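Local coordinates for protein alpha-pyrone synthesis polyketide synthase-like Pks18 (Mycobacterium tuberculosis, PDB 1TED) that is a homodimeric type III polyketide synthase that probably extends medium- and long-chain acyl-CoA starters with malonyl-CoA to tri- and tetraketide alpha-pyrones, at residues H107-H112 / P149-A154; L198-E203 / C228-I233. All blocks are in the same frame, centred on the assembly; numbering follows the deposited sequence.

How the interactions relate
Interaction 1 (107-112 with 149-154) and interaction 2 (198-203 with 228-233) follow one another along the chain, both within the N-terminal domain of the chalcone and stilbene synthase family, and their centres are 15 Å apart. Interaction 2 pairs two neighbouring strands inside the large mixed sheet. Interaction 1 joins two helices lying over one face of that sheet, the face carrying Val200 and Ile202. Helix 102-125 links them directly: Phe109 CZ packs on Ile202 CG2 at 4.3 Å. The side chain of Phe109 is about 9 Å from the bound myristic acid, and strand 196-204, which it meets, carries Cys201 on its other face, about 10 Å from the probable nucleophile Cys175 between side chains.

Interaction 1 of 2, residues H107-H112 / P149-A154; sequences HLFYEH and PGVDVA
A helix-helix contact on one face of the thiolase-fold sheet brings Phe109 and Tyr110, on helix 102-125, against the start of helix 151-159, where Gly150 holds the N-cap position. Tyr110 covers most surface. A chi1 of -173° swings its ring away from the backbone N and across to the turn before the helix. There CE1 lies 3.5 Å from Gly150 O, which sits at the ring edge near its plane, and also 3.5 Å from Pro149 O, which approaches obliquely. Farther out, Tyr110 OH rests 3.8 Å from the methyl CB of Ala154, a side chain small enough to admit the phenol. A tyrosine suits this border because its ring packs while its hydroxyl can meet water: one water probably links Tyr110 OH, at a doubtfully short 2.5 Å, with Gly150 O, 2.7 Å from it.

Phe109 supplies the apolar part. Its CE2 meets Val151 CG2 at 3.8 Å, the two side chains crossing at about a right angle. Val151 also packs on Ala113 and Ala117, whose small side chains are consistent with close packing of the two helices, while Pro149 touches Ile264 of the second subunit. Helices packed side by side over a central beta sheet in this way are characteristic of the layered thiolase fold.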
loop_
_atom_site.group_PDB
_atom_site.type_symbol
_atom_site.label_atom_id
_atom_site.label_comp_id
_atom_site.label_asym_id
_atom_site.label_seq_id
_atom_site.Cartn_x
_atom_site.Cartn_y
_atom_site.Cartn_z
ATOM N N HIS A 107 2.873 0.285 -17.926
ATOM C CA HIS A 107 4.238 0.517 -18.389
ATOM C C HIS A 107 4.275 1.996 -18.763
ATOM O O HIS A 107 5.254 2.695 -18.499
ATOM C CB HIS A 107 4.575 -0.352 -19.613
ATOM C CG HIS A 107 5.064 -1.724 -19.261
ATOM N ND1 HIS A 107 6.215 -1.939 -18.532
ATOM C CD2 HIS A 107 4.546 -2.950 -19.514
ATOM C CE1 HIS A 107 6.383 -3.238 -18.347
ATOM N NE2 HIS A 107 5.383 -3.873 -18.932
ATOM N N LEU A 108 3.199 2.484 -19.366
ATOM C CA LEU A 108 3.157 3.896 -19.719
ATOM C C LEU A 108 3.262 4.714 -18.438
ATOM O O LEU A 108 3.915 5.760 -18.407
ATOM C CB LEU A 108 1.860 4.248 -20.448
ATOM C CG LEU A 108 1.993 4.638 -21.924
ATOM C CD1 LEU A 108 0.660 5.211 -22.403
ATOM C CD2 LEU A 108 3.104 5.671 -22.114
ATOM N N PHE A 109 2.623 4.229 -17.378
ATOM C CA PHE A 109 2.660 4.915 -16.091
ATOM C C PHE A 109 4.099 4.961 -15.591
ATOM O O PHE A 109 4.618 6.020 -15.236
ATOM C CB PHE A 109 1.783 4.178 -15.065
ATOM C CG PHE A 109 2.004 4.625 -13.638
ATOM C CD1 PHE A 109 1.296 5.699 -13.107
ATOM C CD2 PHE A 109 2.953 3.987 -12.834
ATOM C CE1 PHE A 109 1.528 6.131 -11.797
ATOM C CE2 PHE A 109 3.190 4.411 -11.532
ATOM C CZ PHE A 109 2.478 5.485 -11.011
ATOM N N TYR A 110 4.749 3.804 -15.572
ATOM C CA TYR A 110 6.118 3.735 -15.087
ATOM C C TYR A 110 7.029 4.670 -15.857
ATOM O O TYR A 110 7.774 5.444 -15.268
ATOM C CB TYR A 110 6.650 2.305 -15.196
ATOM C CG TYR A 110 8.008 2.112 -14.557
ATOM C CD1 TYR A 110 8.138 1.979 -13.174
ATOM C CD2 TYR A 110 9.165 2.059 -15.336
ATOM C CE1 TYR A 110 9.386 1.793 -12.580
ATOM C CE2 TYR A 110 10.421 1.874 -14.752
ATOM C CZ TYR A 110 10.520 1.741 -13.377
ATOM O OH TYR A 110 11.749 1.568 -12.803
ATOM N N GLU A 111 6.959 4.595 -17.181
ATOM C CA GLU A 111 7.798 5.419 -18.048
ATOM C C GLU A 111 7.746 6.910 -17.710
ATOM O O GLU A 111 8.782 7.572 -17.670
ATOM C CB GLU A 111 7.395 5.201 -19.509
ATOM C CG GLU A 111 8.267 5.911 -20.525
ATOM C CD GLU A 111 7.719 5.778 -21.936
ATOM O OE1 GLU A 111 7.234 4.675 -22.280
ATOM O OE2 GLU A 111 7.777 6.771 -22.697
ATOM N N HIS A 112 6.551 7.441 -17.461
ATOM C CA HIS A 112 6.420 8.865 -17.131
ATOM C C HIS A 112 6.487 9.179 -15.643
ATOM O O HIS A 112 6.892 10.276 -15.261
ATOM C CB HIS A 112 5.116 9.451 -17.694
ATOM C CG HIS A 112 5.110 9.592 -19.182
ATOM N ND1 HIS A 112 4.667 8.595 -20.024
ATOM C CD2 HIS A 112 5.522 10.604 -19.982
ATOM C CE1 HIS A 112 4.805 8.985 -21.279
ATOM N NE2 HIS A 112 5.321 10.200 -21.281
ATOM N N PRO A 149 9.012 -4.000 -10.178
ATOM C CA PRO A 149 9.761 -3.024 -9.382
ATOM C C PRO A 149 9.100 -1.697 -9.780
ATOM O O PRO A 149 9.076 -1.345 -10.961
ATOM C CB PRO A 149 11.184 -3.160 -9.917
ATOM C CG PRO A 149 11.259 -4.601 -10.299
ATOM C CD PRO A 149 9.926 -4.837 -10.980
ATOM N N GLY A 150 8.528 -0.997 -8.805
ATOM C CA GLY A 150 7.842 0.245 -9.096
ATOM C C GLY A 150 8.648 1.525 -9.043
ATOM O O GLY A 150 9.881 1.536 -9.132
ATOM N N VAL A 151 7.923 2.623 -8.896
ATOM C CA VAL A 151 8.522 3.940 -8.828
ATOM C C VAL A 151 9.377 4.095 -7.578
ATOM O O VAL A 151 10.389 4.791 -7.610
ATOM C CB VAL A 151 7.420 5.012 -8.873
ATOM C CG1 VAL A 151 8.005 6.396 -8.727
ATOM C CG2 VAL A 151 6.671 4.889 -10.188
ATOM N N ASP A 152 8.991 3.430 -6.487
ATOM C CA ASP A 152 9.758 3.509 -5.239
ATOM C C ASP A 152 11.193 2.984 -5.400
ATOM O O ASP A 152 12.151 3.625 -4.953
ATOM C CB ASP A 152 9.040 2.758 -4.104
ATOM C CG ASP A 152 8.978 1.254 -4.323
ATOM O OD1 ASP A 152 8.512 0.802 -5.395
ATOM O OD2 ASP A 152 9.388 0.515 -3.399
ATOM N N VAL A 153 11.347 1.831 -6.042
ATOM C CA VAL A 153 12.679 1.275 -6.256
ATOM C C VAL A 153 13.564 2.250 -7.055
ATOM O O VAL A 153 14.719 2.487 -6.695
ATOM C CB VAL A 153 12.611 -0.082 -6.999
ATOM C CG1 VAL A 153 13.993 -0.521 -7.410
ATOM C CG2 VAL A 153 11.986 -1.136 -6.097
ATOM N N ALA A 154 13.018 2.822 -8.126
ATOM C CA ALA A 154 13.761 3.762 -8.967
ATOM C C ALA A 154 14.196 5.032 -8.227
ATOM O O ALA A 154 15.237 5.600 -8.538
ATOM C CB ALA A 154 12.931 4.131 -10.206
HETATM O O HOH W 1 11.896 0.468 -10.597
#

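Interaction 2 of 2, residues L198-E203 / C228-I233; sequences LVVCIE and CAALVI
Ile202 has CG1 anti to its backbone N (chi1 172°), and a chi2 of 79° then bends CD1 over to Cys228, whose SG is likewise anti to its own N. CD1 consequently reaches Cys228 CB at 3.7 Å and flanks its sulfur. At the other end of the same face, the side chains of Leu198 and Val232 cross obliquely, CD1 of the first 4.1 Å from CG2 of the second. Between them Val200 CG2 meets the methyl CB of Ala230, also at 4.1 Å. Alanine keeps this face low where the CA atoms of Val200 and Ala230, a non-hydrogen-bonded pair, are 4.4 Å apart.

The strands run antiparallel, at 168°, inside the mixed sheet of the thiolase fold; on the far side of 198-203, strand 135-142 is bonded to Leu198, Val200 and Ile202. Two hydrogen-bonded pairs join the segments: Val199 N gives to Leu231 O at 2.8 Å and Leu231 N returns to Val199 O, while Cys201 N gives to Ala229 O, answered by Ala229 N to Cys201 O.

Val199, Cys201, Ala229 and Leu231 face the opposite way, toward helices 177-191 and 349-361. Val199 CB abuts Leu231 CB at 4.1 Å, and beta-branched Val199 also packs on Ala181 and Ala185. The Cys201 side chain comes within about 10 Å of that of Cys175, the probable nucleophile. Beyond it, at the end of the segment, both carboxylate oxygens of buried Glu203 are hydrogen-bonded, OE1 to Ser349 OG and OE2 to Ser143 N and Thr144 OG1.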
loop_
_atom_site.group_PDB
_atom_site.type_symbol
_atom_site.label_atom_id
_atom_site.label_comp_id
_atom_site.label_asym_id
_atom_site.label_seq_id
_atom_site.Cartn_x
_atom_site.Cartn_y
_atom_site.Cartn_z
ATOM N N LEU A 198 10.749 9.934 3.607
ATOM C CA LEU A 198 10.423 10.575 2.345
ATOM C C LEU A 198 9.070 10.039 1.887
ATOM O O LEU A 198 8.883 8.820 1.770
ATOM C CB LEU A 198 11.493 10.262 1.285
ATOM C CG LEU A 198 11.213 10.747 -0.149
ATOM C CD1 LEU A 198 11.250 12.266 -0.205
ATOM C CD2 LEU A 198 12.249 10.186 -1.107
ATOM N N VAL A 199 8.127 10.951 1.656
ATOM C CA VAL A 199 6.790 10.588 1.194
ATOM C C VAL A 199 6.604 11.088 -0.233
ATOM O O VAL A 199 6.877 12.249 -0.542
ATOM C CB VAL A 199 5.689 11.184 2.109
ATOM C CG1 VAL A 199 4.311 10.854 1.559
ATOM C CG2 VAL A 199 5.816 10.599 3.488
ATOM N N VAL A 200 6.140 10.205 -1.109
ATOM C CA VAL A 200 5.964 10.567 -2.501
ATOM C C VAL A 200 4.606 10.129 -3.033
ATOM O O VAL A 200 4.253 8.950 -2.986
ATOM C CB VAL A 200 7.104 9.942 -3.375
ATOM C CG1 VAL A 200 6.931 10.311 -4.829
ATOM C CG2 VAL A 200 8.460 10.426 -2.885
ATOM N N CYS A 201 3.836 11.102 -3.513
ATOM C CA CYS A 201 2.531 10.837 -4.090
ATOM C C CYS A 201 2.677 11.177 -5.571
ATOM O O CYS A 201 3.084 12.279 -5.927
ATOM C CB CYS A 201 1.468 11.706 -3.423
ATOM S SG CYS A 201 1.339 11.475 -1.627
ATOM N N ILE A 202 2.371 10.215 -6.430
ATOM C CA ILE A 202 2.504 10.403 -7.868
ATOM C C ILE A 202 1.216 9.932 -8.524
ATOM O O ILE A 202 0.788 8.791 -8.344
ATOM C CB ILE A 202 3.714 9.593 -8.416
ATOM C CG1 ILE A 202 3.745 9.638 -9.945
ATOM C CG2 ILE A 202 3.651 8.160 -7.910
ATOM C CD1 ILE A 202 4.311 10.924 -10.517
ATOM N N GLU A 203 0.590 10.809 -9.290
ATOM C CA GLU A 203 -0.663 10.437 -9.903
ATOM C C GLU A 203 -0.671 10.782 -11.383
ATOM O O GLU A 203 -0.504 11.942 -11.774
ATOM C CB GLU A 203 -1.800 11.132 -9.151
ATOM C CG GLU A 203 -2.969 10.225 -8.781
ATOM C CD GLU A 203 -2.637 9.149 -7.743
ATOM O OE1 GLU A 203 -2.377 9.496 -6.569
ATOM O OE2 GLU A 203 -2.651 7.956 -8.103
ATOM N N CYS A 228 2.608 15.377 -9.084
ATOM C CA CYS A 228 3.475 14.693 -8.141
ATOM C C CYS A 228 3.821 15.625 -6.990
ATOM O O CYS A 228 3.897 16.841 -7.160
ATOM C CB CYS A 228 4.758 14.234 -8.841
ATOM S SG CYS A 228 5.870 13.271 -7.792
ATOM N N ALA A 229 4.014 15.048 -5.814
ATOM C CA ALA A 229 4.367 15.830 -4.644
ATOM C C ALA A 229 5.130 14.942 -3.677
ATOM O O ALA A 229 4.909 13.732 -3.620
ATOM C CB ALA A 229 3.114 16.397 -3.969
ATOM N N ALA A 230 6.026 15.554 -2.916
ATOM C CA ALA A 230 6.830 14.812 -1.967
ATOM C C ALA A 230 6.990 15.599 -0.674
ATOM O O ALA A 230 6.971 16.826 -0.678
ATOM C CB ALA A 230 8.209 14.503 -2.579
ATOM N N LEU A 231 7.135 14.876 0.432
ATOM C CA LEU A 231 7.322 15.498 1.739
ATOM C C LEU A 231 8.514 14.826 2.409
ATOM O O LEU A 231 8.746 13.638 2.212
ATOM C CB LEU A 231 6.097 15.278 2.631
ATOM C CG LEU A 231 4.720 15.699 2.138
ATOM C CD1 LEU A 231 3.681 15.184 3.125
ATOM C CD2 LEU A 231 4.647 17.216 2.007
ATOM N N VAL A 232 9.273 15.591 3.179
ATOM C CA VAL A 232 10.394 15.033 3.917
ATOM C C VAL A 232 10.014 15.258 5.374
ATOM O O VAL A 232 9.870 16.392 5.814
ATOM C CB VAL A 232 11.731 15.745 3.600
ATOM C CG1 VAL A 232 12.858 15.133 4.440
ATOM C CG2 VAL A 232 12.051 15.609 2.119
ATOM N N ILE A 233 9.839 14.163 6.104
ATOM C CA ILE A 233 9.425 14.205 7.503
ATOM C C ILE A 233 10.559 13.904 8.481
ATOM O O ILE A 233 11.453 13.103 8.200
ATOM C CB ILE A 233 8.284 13.179 7.749
ATOM C CG1 ILE A 233 7.268 13.247 6.606
ATOM C CG2 ILE A 233 7.614 13.434 9.083
ATOM C CD1 ILE A 233 6.687 14.633 6.348
#